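Local coordinates for protein similarities with probable monooxygenase (Photorhabdus luminescens, PDB 4HB9) that binds flavin-adenine dinucleotide and is probably a flavin-dependent monooxygenase of the aromatic-ring-hydroxylase type, at residues Cys15-Leu20 against Lys120-Thr125; Arg21-Lys26 against Lys344-Ala349; Val183-Gly188 against Ser295-Arg300; Trp308-Val313 against Ala358-Glu363. One frame throughout, in Å; residues are numbered along the deposited sequence.

In the fold
Helix 11-22 follows the first strand of the parallel Rossmann-type sheet and serves two contacts. Interaction 1 closes a loop of about 100 residues by setting residues 120-125, which lead into edge strand 126-127, against this helix. Interaction 2 starts at the helix's C-terminal end and reaches over 300 residues ahead to helix 330-349, so it crosses interaction 1 and encloses interaction 3. Interaction 3, closing a loop of about 106 residues, pairs two strands of the second, mixed sheet. Interaction 4 closes a loop of about 44 residues that holds helix 330-349, joins the approach to strand 313-315 to helix 355-386, and crosses interaction 2; the salt bridge Lys-344 to Asp-361 links those two directly.

Interaction 1. Residues Cys15-Leu20 against Lys120-Thr125; sequences CLAHGL and KGLANT. With EDO (1,2-ethanediol), chain E.
His-18, on the first helix of the Rossmann-type FAD-binding fold, lays one face of its imidazole against Leu-122, in the loop that leads from helix 111-119 to edge strand 126-127. This is a CH-pi contact: CD2 of Leu-122 lies 3.9 Å from the centroid of the His-18 ring, 19° off its normal, and CG of Leu-122 comes within 3.6 Å of NE2 of His-18. A branched leucine suits the place, because its fork spreads over the flat ring.

Apolar contacts continue beside the ring. The methyl CB of Ala-17 stands 4.2 Å from Leu-122 CD2 and equally far from Thr-125 CG2, so this small group meets both side chains at van der Waals distance. Glycine suits position 121, where a CB would come 3.7 Å from His-18 CE1 and, at a phi of 93°, press on the preceding carbonyl.

Polar groups gather at the ring edge. The carbonyl O of Lys-120 lies in the ring plane, 3.3 Å from His-18 CE1, and NE2 bonds to the carbonyl of Leu-118. A 1,2-ethanediol, probably from the crystallisation liquor, takes the other ring nitrogen: its O1 is hydrogen-bonded to His-18 ND1 at 2.6 Å.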
loop_
_atom_site.group_PDB
_atom_site.type_symbol
_atom_site.label_atom_id
_atom_site.label_comp_id
_atom_site.label_asym_id
_atom_site.label_seq_id
_atom_site.Cartn_x
_atom_site.Cartn_y
_atom_site.Cartn_z
ATOM N N CYS A 15 -11.353 -5.995 1.324
ATOM C CA CYS A 15 -11.316 -6.651 2.619
ATOM C C CYS A 15 -12.556 -6.264 3.414
ATOM O O CYS A 15 -13.209 -7.125 4.004
ATOM C CB CYS A 15 -10.055 -6.323 3.421
ATOM S SG CYS A 15 -9.811 -7.369 4.874
ATOM N N LEU A 16 -12.876 -4.969 3.425
ATOM C CA LEU A 16 -14.069 -4.484 4.119
ATOM C C LEU A 16 -15.336 -5.172 3.621
ATOM O O LEU A 16 -16.161 -5.573 4.418
ATOM C CB LEU A 16 -14.223 -2.962 3.968
ATOM C CG LEU A 16 -15.442 -2.329 4.656
ATOM C CD1 LEU A 16 -15.446 -2.558 6.158
ATOM C CD2 LEU A 16 -15.506 -0.830 4.349
ATOM N N ALA A 17 -15.503 -5.281 2.313
ATOM C CA ALA A 17 -16.727 -5.859 1.770
ATOM C C ALA A 17 -16.869 -7.322 2.182
ATOM O O ALA A 17 -17.945 -7.744 2.573
ATOM C CB ALA A 17 -16.813 -5.682 0.266
ATOM N N HIS A 18 -15.767 -8.076 2.190
ATOM C CA HIS A 18 -15.783 -9.432 2.721
ATOM C C HIS A 18 -16.237 -9.492 4.159
ATOM O O HIS A 18 -17.079 -10.334 4.540
ATOM C CB HIS A 18 -14.402 -10.078 2.607
ATOM C CG HIS A 18 -14.083 -10.547 1.237
ATOM N ND1 HIS A 18 -14.817 -11.515 0.597
ATOM C CD2 HIS A 18 -13.108 -10.181 0.376
ATOM C CE1 HIS A 18 -14.318 -11.715 -0.603
ATOM N NE2 HIS A 18 -13.277 -10.925 -0.758
ATOM N N GLY A 19 -15.697 -8.588 4.968
ATOM C CA GLY A 19 -16.028 -8.560 6.371
ATOM C C GLY A 19 -17.493 -8.244 6.620
ATOM O O GLY A 19 -18.147 -8.892 7.445
ATOM N N LEU A 20 -18.006 -7.240 5.918
ATOM C CA LEU A 20 -19.417 -6.853 6.076
ATOM C C LEU A 20 -20.351 -7.981 5.635
ATOM O O LEU A 20 -21.338 -8.276 6.327
ATOM C CB LEU A 20 -19.718 -5.566 5.302
ATOM C CG LEU A 20 -18.915 -4.350 5.778
ATOM C CD1 LEU A 20 -19.161 -3.165 4.871
ATOM C CD2 LEU A 20 -19.237 -3.983 7.214
ATOM N N LYS A 120 -11.966 -12.424 -5.427
ATOM C CA LYS A 120 -12.705 -13.661 -5.548
ATOM C C LYS A 120 -13.908 -13.618 -4.592
ATOM O O LYS A 120 -13.752 -13.328 -3.422
ATOM C CB LYS A 120 -11.803 -14.847 -5.197
ATOM C CG LYS A 120 -12.493 -16.189 -5.157
ATOM C CD LYS A 120 -12.616 -16.807 -6.546
ATOM C CE LYS A 120 -13.097 -18.256 -6.471
ATOM N NZ LYS A 120 -12.285 -19.060 -5.504
ATOM N N GLY A 121 -15.098 -13.937 -5.092
ATOM C CA GLY A 121 -16.281 -13.930 -4.248
ATOM C C GLY A 121 -17.013 -12.602 -4.280
ATOM O O GLY A 121 -18.112 -12.520 -3.746
ATOM N N LEU A 122 -16.401 -11.567 -4.862
ATOM C CA LEU A 122 -17.001 -10.230 -4.948
ATOM C C LEU A 122 -17.465 -9.851 -6.361
ATOM O O LEU A 122 -17.728 -8.675 -6.629
ATOM C CB LEU A 122 -16.021 -9.160 -4.430
ATOM C CG LEU A 122 -15.539 -9.253 -2.992
ATOM C CD1 LEU A 122 -14.541 -8.124 -2.701
ATOM C CD2 LEU A 122 -16.671 -9.243 -1.982
ATOM N N ALA A 123 -17.610 -10.831 -7.264
ATOM C CA ALA A 123 -17.910 -10.509 -8.671
ATOM C C ALA A 123 -19.214 -9.742 -8.814
ATOM O O ALA A 123 -19.352 -8.902 -9.691
ATOM C CB ALA A 123 -17.963 -11.771 -9.521
ATOM N N ASN A 124 -20.170 -10.036 -7.950
ATOM C CA ASN A 124 -21.465 -9.377 -8.015
ATOM C C ASN A 124 -21.635 -8.315 -6.884
ATOM O O ASN A 124 -22.730 -7.805 -6.631
ATOM C CB ASN A 124 -22.529 -10.488 -8.086
ATOM C CG ASN A 124 -22.211 -11.506 -9.215
ATOM O OD1 ASN A 124 -21.994 -11.123 -10.389
ATOM N ND2 ASN A 124 -22.104 -12.797 -8.858
ATOM N N THR A 125 -20.515 -7.959 -6.232
ATOM C CA THR A 125 -20.459 -6.861 -5.254
ATOM C C THR A 125 -19.789 -5.626 -5.860
ATOM O O THR A 125 -20.161 -4.485 -5.542
ATOM C CB THR A 125 -19.648 -7.279 -4.013
ATOM O OG1 THR A 125 -20.297 -8.373 -3.375
ATOM C CG2 THR A 125 -19.491 -6.141 -2.992
HETATM C C1 EDO E . -17.920 -13.014 1.738
HETATM O O1 EDO E . -17.270 -12.324 0.717
HETATM C C2 EDO E . -17.088 -12.914 2.992
HETATM O O2 EDO E . -17.917 -12.623 4.039
#

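Interaction 2. Residues Arg21-Lys26 against Lys344-Ala349; sequences RKHGIK and KLASVA. With EDO (1,2-ethanediol), chain E.
Ile-25 presses its longer arm against helix 330-349 and, with Leu-345, forms the buried part of this contact. With CG1 anti to the carbonyl carbon (chi1 -64°) and the arm then extended (chi2 164°), CD1 reaches the helix. CG1 of Ile-25 is 3.8 Å from CB of Ala-349, while CD1 of Ile-25 rests 3.9 Å from CA of Ala-346 and 4.3 Å from CB of Leu-345. Alanines suit positions 346 and 349, about one helical turn apart, because their short methyls let the isoleucine lie close to the helix backbone.

The outer side, with His-23 and Ala-349, is exposed. It has one close touch, CD2 of His-23 at 3.4 Å from CB of Ala-346, but no hydrogen bond joins the two segments. ND1 of His-23 bonds instead to the carbonyl of Gly-19 in its own helix. Gly-24, with its positive phi, is the C' residue of a Schellman motif ending helix 11-22: its N bonds to Arg-21 O, and Ile-25 N reaches Leu-20 O.

Thus the chain turns from helix 11-22 into strand 26-30 right beside helix 330-349. Ile-25 also touches Val-4 of strand 3-7 and Leu-20, and Leu-345 meets both Leu-20 and Leu-355 of helix 355-386.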
loop_
_atom_site.group_PDB
_atom_site.type_symbol
_atom_site.label_atom_id
_atom_site.label_comp_id
_atom_site.label_asym_id
_atom_site.label_seq_id
_atom_site.Cartn_x
_atom_site.Cartn_y
_atom_site.Cartn_z
ATOM N N ARG A 21 -20.038 -8.631 4.518
ATOM C CA ARG A 21 -20.823 -9.798 4.083
ATOM C C ARG A 21 -20.837 -10.891 5.139
ATOM O O ARG A 21 -21.899 -11.488 5.438
ATOM C CB ARG A 21 -20.320 -10.326 2.747
ATOM C CG ARG A 21 -20.649 -9.417 1.588
ATOM C CD ARG A 21 -19.718 -9.586 0.395
ATOM N NE ARG A 21 -19.605 -10.969 -0.097
ATOM C CZ ARG A 21 -20.484 -11.587 -0.892
ATOM N NH1 ARG A 21 -21.594 -10.983 -1.298
ATOM N NH2 ARG A 21 -20.251 -12.845 -1.267
ATOM N N LYS A 22 -19.677 -11.131 5.763
ATOM C CA LYS A 22 -19.607 -12.119 6.839
ATOM C C LYS A 22 -20.585 -11.827 7.965
ATOM O O LYS A 22 -21.135 -12.763 8.567
ATOM C CB LYS A 22 -18.186 -12.242 7.394
ATOM C CG LYS A 22 -18.017 -13.419 8.318
ATOM C CD LYS A 22 -16.597 -13.510 8.839
ATOM C CE LYS A 22 -16.475 -14.698 9.778
ATOM N NZ LYS A 22 -15.058 -14.932 10.131
ATOM N N HIS A 23 -20.824 -10.537 8.237
ATOM C CA HIS A 23 -21.704 -10.156 9.343
ATOM C C HIS A 23 -23.130 -9.865 8.874
ATOM O O HIS A 23 -23.937 -9.385 9.644
ATOM C CB HIS A 23 -21.094 -8.997 10.129
ATOM C CG HIS A 23 -19.838 -9.377 10.844
ATOM N ND1 HIS A 23 -18.636 -9.548 10.187
ATOM C CD2 HIS A 23 -19.604 -9.677 12.141
ATOM C CE1 HIS A 23 -17.709 -9.906 11.061
ATOM N NE2 HIS A 23 -18.272 -9.989 12.251
ATOM N N GLY A 24 -23.421 -10.177 7.618
ATOM C CA GLY A 24 -24.760 -10.099 7.069
ATOM C C GLY A 24 -25.190 -8.716 6.615
ATOM O O GLY A 24 -26.374 -8.447 6.479
ATOM N N ILE A 25 -24.217 -7.857 6.356
ATOM C CA ILE A 25 -24.484 -6.464 5.973
ATOM C C ILE A 25 -24.465 -6.320 4.473
ATOM O O ILE A 25 -23.621 -6.899 3.792
ATOM C CB ILE A 25 -23.465 -5.543 6.672
ATOM C CG1 ILE A 25 -23.681 -5.631 8.182
ATOM C CG2 ILE A 25 -23.565 -4.114 6.170
ATOM C CD1 ILE A 25 -22.541 -5.085 9.017
ATOM N N LYS A 26 -25.406 -5.554 3.935
ATOM C CA LYS A 26 -25.493 -5.316 2.510
ATOM C C LYS A 26 -24.405 -4.330 2.099
ATOM O O LYS A 26 -24.239 -3.287 2.737
ATOM C CB LYS A 26 -26.862 -4.729 2.163
ATOM C CG LYS A 26 -27.124 -4.555 0.677
ATOM C CD LYS A 26 -28.455 -3.860 0.460
ATOM C CE LYS A 26 -28.946 -4.035 -0.963
ATOM N NZ LYS A 26 -27.916 -3.692 -1.985
ATOM N N LYS A 344 -17.034 -2.656 13.954
ATOM C CA LYS A 344 -17.889 -1.556 14.443
ATOM C C LYS A 344 -19.239 -1.510 13.705
ATOM O O LYS A 344 -20.278 -1.397 14.348
ATOM C CB LYS A 344 -17.142 -0.214 14.376
ATOM C CG LYS A 344 -15.867 -0.195 15.208
ATOM C CD LYS A 344 -16.059 -0.728 16.626
ATOM C CE LYS A 344 -14.781 -0.675 17.430
ATOM N NZ LYS A 344 -15.011 -1.119 18.832
ATOM N N LEU A 345 -19.259 -1.670 12.382
ATOM C CA LEU A 345 -20.531 -1.717 11.670
ATOM C C LEU A 345 -21.327 -2.968 12.064
ATOM O O LEU A 345 -22.554 -2.912 12.175
ATOM C CB LEU A 345 -20.355 -1.598 10.147
ATOM C CG LEU A 345 -19.849 -0.226 9.678
ATOM C CD1 LEU A 345 -19.511 -0.260 8.216
ATOM C CD2 LEU A 345 -20.814 0.930 9.969
ATOM N N ALA A 346 -20.647 -4.082 12.322
ATOM C CA ALA A 346 -21.360 -5.296 12.759
ATOM C C ALA A 346 -22.087 -5.044 14.091
ATOM O O ALA A 346 -23.176 -5.569 14.304
ATOM C CB ALA A 346 -20.405 -6.467 12.898
ATOM N N SER A 347 -21.482 -4.272 14.994
ATOM C CA SER A 347 -22.103 -3.993 16.291
ATOM C C SER A 347 -23.391 -3.175 16.127
ATOM O O SER A 347 -24.286 -3.234 16.970
ATOM C CB SER A 347 -21.130 -3.263 17.234
ATOM O OG SER A 347 -20.990 -1.896 16.850
ATOM N N VAL A 348 -23.485 -2.417 15.045
ATOM C CA VAL A 348 -24.704 -1.696 14.704
ATOM C C VAL A 348 -25.725 -2.681 14.114
ATOM O O VAL A 348 -26.873 -2.750 14.556
ATOM C CB VAL A 348 -24.440 -0.575 13.702
ATOM C CG1 VAL A 348 -25.720 0.214 13.409
ATOM C CG2 VAL A 348 -23.345 0.358 14.220
ATOM N N ALA A 349 -25.292 -3.476 13.144
ATOM C CA ALA A 349 -26.167 -4.475 12.548
ATOM C C ALA A 349 -26.766 -5.389 13.628
ATOM O O ALA A 349 -27.972 -5.683 13.606
ATOM C CB ALA A 349 -25.410 -5.299 11.523
HETATM C C1 EDO E . -17.920 -13.014 1.738
HETATM O O1 EDO E . -17.270 -12.324 0.717
HETATM C C2 EDO E . -17.088 -12.914 2.992
HETATM O O2 EDO E . -17.917 -12.623 4.039
#

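Interaction 3. Residues Val183-Gly188 against Ser295-Arg300; sequences VSMIIG and SPLHLR
Ser-184 OG is gripped by two groups: ND1 of His-298 across the strand pair, at 2.6 Å, and OG1 of Thr-252. The hydroxyl meets the imidazole at its edge, in the ring plane. Antiparallel non-hydrogen-bonded pairing, with the CA atoms of Ser-184 and His-298 4.3 Å apart, puts both side chains on one face; the torsions (chi1 -62° and -65°) then aim OG and the ring at each other. Serine is short enough to sit directly beside the ring nitrogen.

Behind this bond is a regular antiparallel ladder. Met-185 and Leu-297 form a hydrogen-bonded pair, with Met-185 N to Leu-297 O and Leu-297 N to Met-185 O both 2.8 Å; Ile-187 and Ser-295 form the next. Between them Ile-186 faces Pro-296 in a non-hydrogen-bonded pair, which suits a proline that has no N-H to offer, and Pro-296 CA instead makes a CH...O contact of 3.4 Å with Met-185 O.

The face carrying Met-185, Ile-187 and Leu-297 is mostly apolar, with Ser-295 at its end. Met-185, a selenomethionine here, bends at chi3 and meets Leu-299 at about a right angle, its CE 4.1 Å from Leu-299 CD1. Leu-299 CD1 also lies 3.8 Å from Val-183 CG1, and Ile-187 CD1 lies 4.0 Å from Leu-297 CD1.

The backbone ladder thus sets the register. Ser-184 and His-298 add one polar link on a face shared with Ile-186 and Pro-296, which pack on Leu-267; on the other, apolar chains pack together, and of these Ile-187 comes within about 5 Å of the flavin cofactor.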
loop_
_atom_site.group_PDB
_atom_site.type_symbol
_atom_site.label_atom_id
_atom_site.label_comp_id
_atom_site.label_asym_id
_atom_site.label_seq_id
_atom_site.Cartn_x
_atom_site.Cartn_y
_atom_site.Cartn_z
ATOM N N VAL A 183 12.332 14.236 1.432
ATOM C CA VAL A 183 13.015 12.976 1.098
ATOM C C VAL A 183 12.320 12.383 -0.134
ATOM O O VAL A 183 11.079 12.438 -0.255
ATOM C CB VAL A 183 13.008 12.000 2.289
ATOM C CG1 VAL A 183 13.571 10.641 1.919
ATOM C CG2 VAL A 183 13.797 12.599 3.459
ATOM N N SER A 184 13.132 11.841 -1.043
ATOM C CA SER A 184 12.643 11.169 -2.248
ATOM C C SER A 184 13.294 9.807 -2.381
ATOM O O SER A 184 14.273 9.506 -1.695
ATOM C CB SER A 184 12.954 12.002 -3.465
ATOM O OG SER A 184 12.293 13.241 -3.378
HETATM N N MSE A 185 12.730 8.949 -3.217
HETATM C CA MSE A 185 13.294 7.607 -3.375
HETATM C C MSE A 185 13.191 7.159 -4.808
HETATM O O MSE A 185 12.373 7.678 -5.589
HETATM C CB MSE A 185 12.614 6.612 -2.433
HETATM C CG MSE A 185 11.148 6.357 -2.689
HETATM SE SE MSE A 185 10.397 5.070 -1.355
HETATM C CE MSE A 185 11.311 5.503 0.281
ATOM N N ILE A 186 14.050 6.214 -5.154
ATOM C CA ILE A 186 14.037 5.550 -6.455
ATOM C C ILE A 186 14.021 4.058 -6.140
ATOM O O ILE A 186 14.878 3.570 -5.387
ATOM C CB ILE A 186 15.262 5.946 -7.302
ATOM C CG1 ILE A 186 15.296 7.452 -7.545
ATOM C CG2 ILE A 186 15.275 5.213 -8.634
ATOM C CD1 ILE A 186 16.538 7.935 -8.262
ATOM N N ILE A 187 13.025 3.352 -6.679
ATOM C CA ILE A 187 12.768 1.945 -6.378
ATOM C C ILE A 187 12.929 1.137 -7.667
ATOM O O ILE A 187 12.337 1.481 -8.697
ATOM C CB ILE A 187 11.335 1.746 -5.866
ATOM C CG1 ILE A 187 11.053 2.656 -4.659
ATOM C CG2 ILE A 187 11.081 0.277 -5.497
ATOM C CD1 ILE A 187 9.625 2.594 -4.131
ATOM N N GLY A 188 13.735 0.083 -7.618
ATOM C CA GLY A 188 13.858 -0.836 -8.753
ATOM C C GLY A 188 13.742 -2.282 -8.315
ATOM O O GLY A 188 13.838 -2.588 -7.121
ATOM N N SER A 295 10.850 3.212 -10.380
ATOM C CA SER A 295 9.904 4.261 -9.989
ATOM C C SER A 295 10.553 5.304 -9.079
ATOM O O SER A 295 11.035 4.969 -7.990
ATOM C CB SER A 295 8.702 3.674 -9.271
ATOM O OG SER A 295 8.183 2.571 -9.978
ATOM N N PRO A 296 10.525 6.574 -9.501
ATOM C CA PRO A 296 10.897 7.666 -8.610
ATOM C C PRO A 296 9.681 8.192 -7.856
ATOM O O PRO A 296 8.599 8.305 -8.440
ATOM C CB PRO A 296 11.409 8.725 -9.581
ATOM C CG PRO A 296 10.584 8.506 -10.814
ATOM C CD PRO A 296 10.162 7.066 -10.843
ATOM N N LEU A 297 9.867 8.562 -6.592
ATOM C CA LEU A 297 8.765 9.015 -5.738
ATOM C C LEU A 297 9.235 10.100 -4.789
ATOM O O LEU A 297 10.277 9.954 -4.145
ATOM C CB LEU A 297 8.241 7.873 -4.864
ATOM C CG LEU A 297 7.551 6.661 -5.470
ATOM C CD1 LEU A 297 7.168 5.731 -4.327
ATOM C CD2 LEU A 297 6.312 7.088 -6.260
ATOM N N HIS A 298 8.459 11.167 -4.684
ATOM C CA HIS A 298 8.699 12.205 -3.675
ATOM C C HIS A 298 7.836 11.882 -2.461
ATOM O O HIS A 298 6.645 11.631 -2.601
ATOM C CB HIS A 298 8.359 13.600 -4.228
ATOM C CG HIS A 298 9.243 14.027 -5.350
ATOM N ND1 HIS A 298 10.615 14.051 -5.245
ATOM C CD2 HIS A 298 8.950 14.441 -6.609
ATOM C CE1 HIS A 298 11.130 14.461 -6.389
ATOM N NE2 HIS A 298 10.140 14.712 -7.228
ATOM N N LEU A 299 8.433 11.829 -1.271
ATOM C CA LEU A 299 7.678 11.423 -0.104
ATOM C C LEU A 299 6.907 12.602 0.435
ATOM O O LEU A 299 7.461 13.697 0.603
ATOM C CB LEU A 299 8.558 10.844 0.995
ATOM C CG LEU A 299 9.399 9.632 0.589
ATOM C CD1 LEU A 299 10.063 9.074 1.836
ATOM C CD2 LEU A 299 8.570 8.555 -0.099
ATOM N N ARG A 300 5.627 12.359 0.674
ATOM C CA ARG A 300 4.732 13.333 1.265
ATOM C C ARG A 300 4.143 12.729 2.528
ATOM O O ARG A 300 4.113 11.499 2.685
ATOM C CB ARG A 300 3.674 13.758 0.248
ATOM C CG ARG A 300 4.311 14.511 -0.910
ATOM C CD ARG A 300 3.334 14.937 -1.985
ATOM N NE ARG A 300 4.029 15.501 -3.153
ATOM C CZ ARG A 300 4.439 14.821 -4.230
ATOM N NH1 ARG A 300 4.238 13.509 -4.346
ATOM N NH2 ARG A 300 5.058 15.470 -5.215
#

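Interaction 4. Residues Trp308-Val313 against Ala358-Glu363; sequences WKSSTV and AISDYE. With EDO (1,2-ethanediol), chain J.
Trp-308 and Glu-363 meet through two different rotations about CA-CB. In Trp-308, CG sits between the backbone N and the carbonyl carbon (chi1 58°), while in Glu-363 it lies anti to the carbonyl carbon (-69°) and the chain then runs out extended. The carboxylate of Glu-363, on helix 355-386, thereby reaches the loop leading into strand 313-315, an edge strand of the parallel sheet in the FAD-binding Rossmann-type fold.

NE1 of Trp-308 donates to OE2 of Glu-363 at 3.0 Å. This oxygen lies near the indole plane, but the N-H arrives from well above the carboxylate plane, the two planes being 70° apart. The other oxygen is met nearly end-on by Ser-310, whose OG donates to Glu-363 OE1 over 2.7 Å. OE2 also bonds to Thr-314 OG1. A glutamate suits this buried place, since several donors hold its two oxygens, and they would probably stabilise the charged form.

CD1 of Ile-359 lies against the loop backbone, 3.3 Å from Ser-311 O and 4.0 Å from Thr-312 CA. The CB of Ser-311 points away from the helix, and its OG makes an ST turn, accepting from Val-313 N while also bonded to Tyr-172 OH.

A water bridges the two segments: it accepts from Ser-311 N at 2.8 Å, bonds to Val-313 O, and lies 2.7 Å from Glu-363 OE2.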
loop_
_atom_site.group_PDB
_atom_site.type_symbol
_atom_site.label_atom_id
_atom_site.label_comp_id
_atom_site.label_asym_id
_atom_site.label_seq_id
_atom_site.Cartn_x
_atom_site.Cartn_y
_atom_site.Cartn_z
ATOM N N TRP A 308 -12.572 14.704 14.100
ATOM C CA TRP A 308 -13.595 15.401 13.358
ATOM C C TRP A 308 -14.955 14.868 13.823
ATOM O O TRP A 308 -15.031 13.813 14.473
ATOM C CB TRP A 308 -13.390 15.213 11.865
ATOM C CG TRP A 308 -13.380 13.789 11.408
ATOM C CD1 TRP A 308 -14.471 13.035 11.073
ATOM C CD2 TRP A 308 -12.233 12.958 11.206
ATOM N NE1 TRP A 308 -14.074 11.776 10.678
ATOM C CE2 TRP A 308 -12.708 11.694 10.764
ATOM C CE3 TRP A 308 -10.846 13.142 11.381
ATOM C CZ2 TRP A 308 -11.847 10.628 10.481
ATOM C CZ3 TRP A 308 -9.976 12.073 11.081
ATOM C CH2 TRP A 308 -10.490 10.832 10.646
ATOM N N LYS A 309 -16.019 15.599 13.508
ATOM C CA LYS A 309 -17.376 15.175 13.884
ATOM C C LYS A 309 -17.798 13.997 13.001
ATOM O O LYS A 309 -17.730 14.083 11.791
ATOM C CB LYS A 309 -18.386 16.321 13.708
ATOM C CG LYS A 309 -19.798 15.979 14.159
ATOM C CD LYS A 309 -20.761 17.131 13.879
ATOM C CE LYS A 309 -22.215 16.735 14.084
ATOM N NZ LYS A 309 -22.535 16.492 15.513
ATOM N N SER A 310 -18.263 12.924 13.614
ATOM C CA SER A 310 -18.568 11.707 12.873
ATOM C C SER A 310 -19.901 11.826 12.161
ATOM O O SER A 310 -20.800 12.570 12.589
ATOM C CB SER A 310 -18.583 10.504 13.794
ATOM O OG SER A 310 -17.311 10.302 14.356
ATOM N N SER A 311 -20.019 11.118 11.048
ATOM C CA SER A 311 -21.269 11.049 10.329
ATOM C C SER A 311 -21.350 9.685 9.651
ATOM O O SER A 311 -20.554 8.805 9.938
ATOM C CB SER A 311 -21.351 12.179 9.309
ATOM O OG SER A 311 -20.453 11.988 8.234
ATOM N N THR A 312 -22.285 9.554 8.729
ATOM C CA THR A 312 -22.430 8.334 7.950
ATOM C C THR A 312 -21.472 8.261 6.754
ATOM O O THR A 312 -21.522 7.310 5.991
ATOM C CB THR A 312 -23.884 8.185 7.485
ATOM O OG1 THR A 312 -24.245 9.319 6.704
ATOM C CG2 THR A 312 -24.815 8.064 8.693
ATOM N N VAL A 313 -20.596 9.247 6.591
ATOM C CA VAL A 313 -19.474 9.170 5.630
ATOM C C VAL A 313 -18.229 8.942 6.468
ATOM O O VAL A 313 -17.993 9.650 7.496
ATOM C CB VAL A 313 -19.278 10.491 4.842
ATOM C CG1 VAL A 313 -18.076 10.414 3.915
ATOM C CG2 VAL A 313 -20.521 10.861 4.045
ATOM N N ALA A 358 -20.804 4.152 16.509
ATOM C CA ALA A 358 -19.898 3.066 16.109
ATOM C C ALA A 358 -18.842 3.590 15.115
ATOM O O ALA A 358 -17.666 3.240 15.219
ATOM C CB ALA A 358 -20.697 1.922 15.492
ATOM N N ILE A 359 -19.267 4.412 14.163
ATOM C CA ILE A 359 -18.339 5.053 13.230
ATOM C C ILE A 359 -17.311 5.904 13.992
ATOM O O ILE A 359 -16.111 5.829 13.724
ATOM C CB ILE A 359 -19.072 5.847 12.140
ATOM C CG1 ILE A 359 -19.782 4.878 11.186
ATOM C CG2 ILE A 359 -18.091 6.707 11.357
ATOM C CD1 ILE A 359 -20.729 5.537 10.215
ATOM N N SER A 360 -17.777 6.681 14.967
ATOM C CA SER A 360 -16.891 7.485 15.819
ATOM C C SER A 360 -15.824 6.690 16.540
ATOM O O SER A 360 -14.670 7.145 16.648
ATOM C CB SER A 360 -17.732 8.251 16.873
ATOM O OG SER A 360 -16.907 9.176 17.525
ATOM N N ASP A 361 -16.210 5.520 17.058
ATOM C CA ASP A 361 -15.313 4.590 17.756
ATOM C C ASP A 361 -14.225 4.120 16.796
ATOM O O ASP A 361 -13.027 4.088 17.153
ATOM C CB ASP A 361 -16.125 3.376 18.283
ATOM C CG ASP A 361 -15.326 2.421 19.175
ATOM O OD1 ASP A 361 -14.219 2.738 19.643
ATOM O OD2 ASP A 361 -15.822 1.298 19.437
ATOM N N TYR A 362 -14.658 3.701 15.606
ATOM C CA TYR A 362 -13.715 3.296 14.542
ATOM C C TYR A 362 -12.707 4.427 14.273
ATOM O O TYR A 362 -11.508 4.205 14.272
ATOM C CB TYR A 362 -14.474 2.940 13.250
ATOM C CG TYR A 362 -13.594 3.033 12.003
ATOM C CD1 TYR A 362 -12.530 2.158 11.804
ATOM C CD2 TYR A 362 -13.791 4.033 11.072
ATOM C CE1 TYR A 362 -11.708 2.267 10.675
ATOM C CE2 TYR A 362 -12.989 4.155 9.953
ATOM C CZ TYR A 362 -11.944 3.270 9.758
ATOM O OH TYR A 362 -11.149 3.414 8.642
ATOM N N GLU A 363 -13.226 5.635 14.053
ATOM C CA GLU A 363 -12.393 6.780 13.687
ATOM C C GLU A 363 -11.397 7.146 14.764
ATOM O O GLU A 363 -10.241 7.477 14.464
ATOM C CB GLU A 363 -13.250 7.985 13.263
ATOM C CG GLU A 363 -13.969 7.741 11.940
ATOM C CD GLU A 363 -14.949 8.820 11.585
ATOM O OE1 GLU A 363 -15.452 9.466 12.542
ATOM O OE2 GLU A 363 -15.272 8.992 10.370
HETATM C C1 EDO J . -17.031 16.512 9.962
HETATM O O1 EDO J . -18.270 15.858 9.689
HETATM C C2 EDO J . -16.190 16.571 8.695
HETATM O O2 EDO J . -16.858 17.292 7.654
HETATM O O HOH W 1 -14.092 11.159 14.181
HETATM O O HOH W 2 -17.533 10.315 9.913
#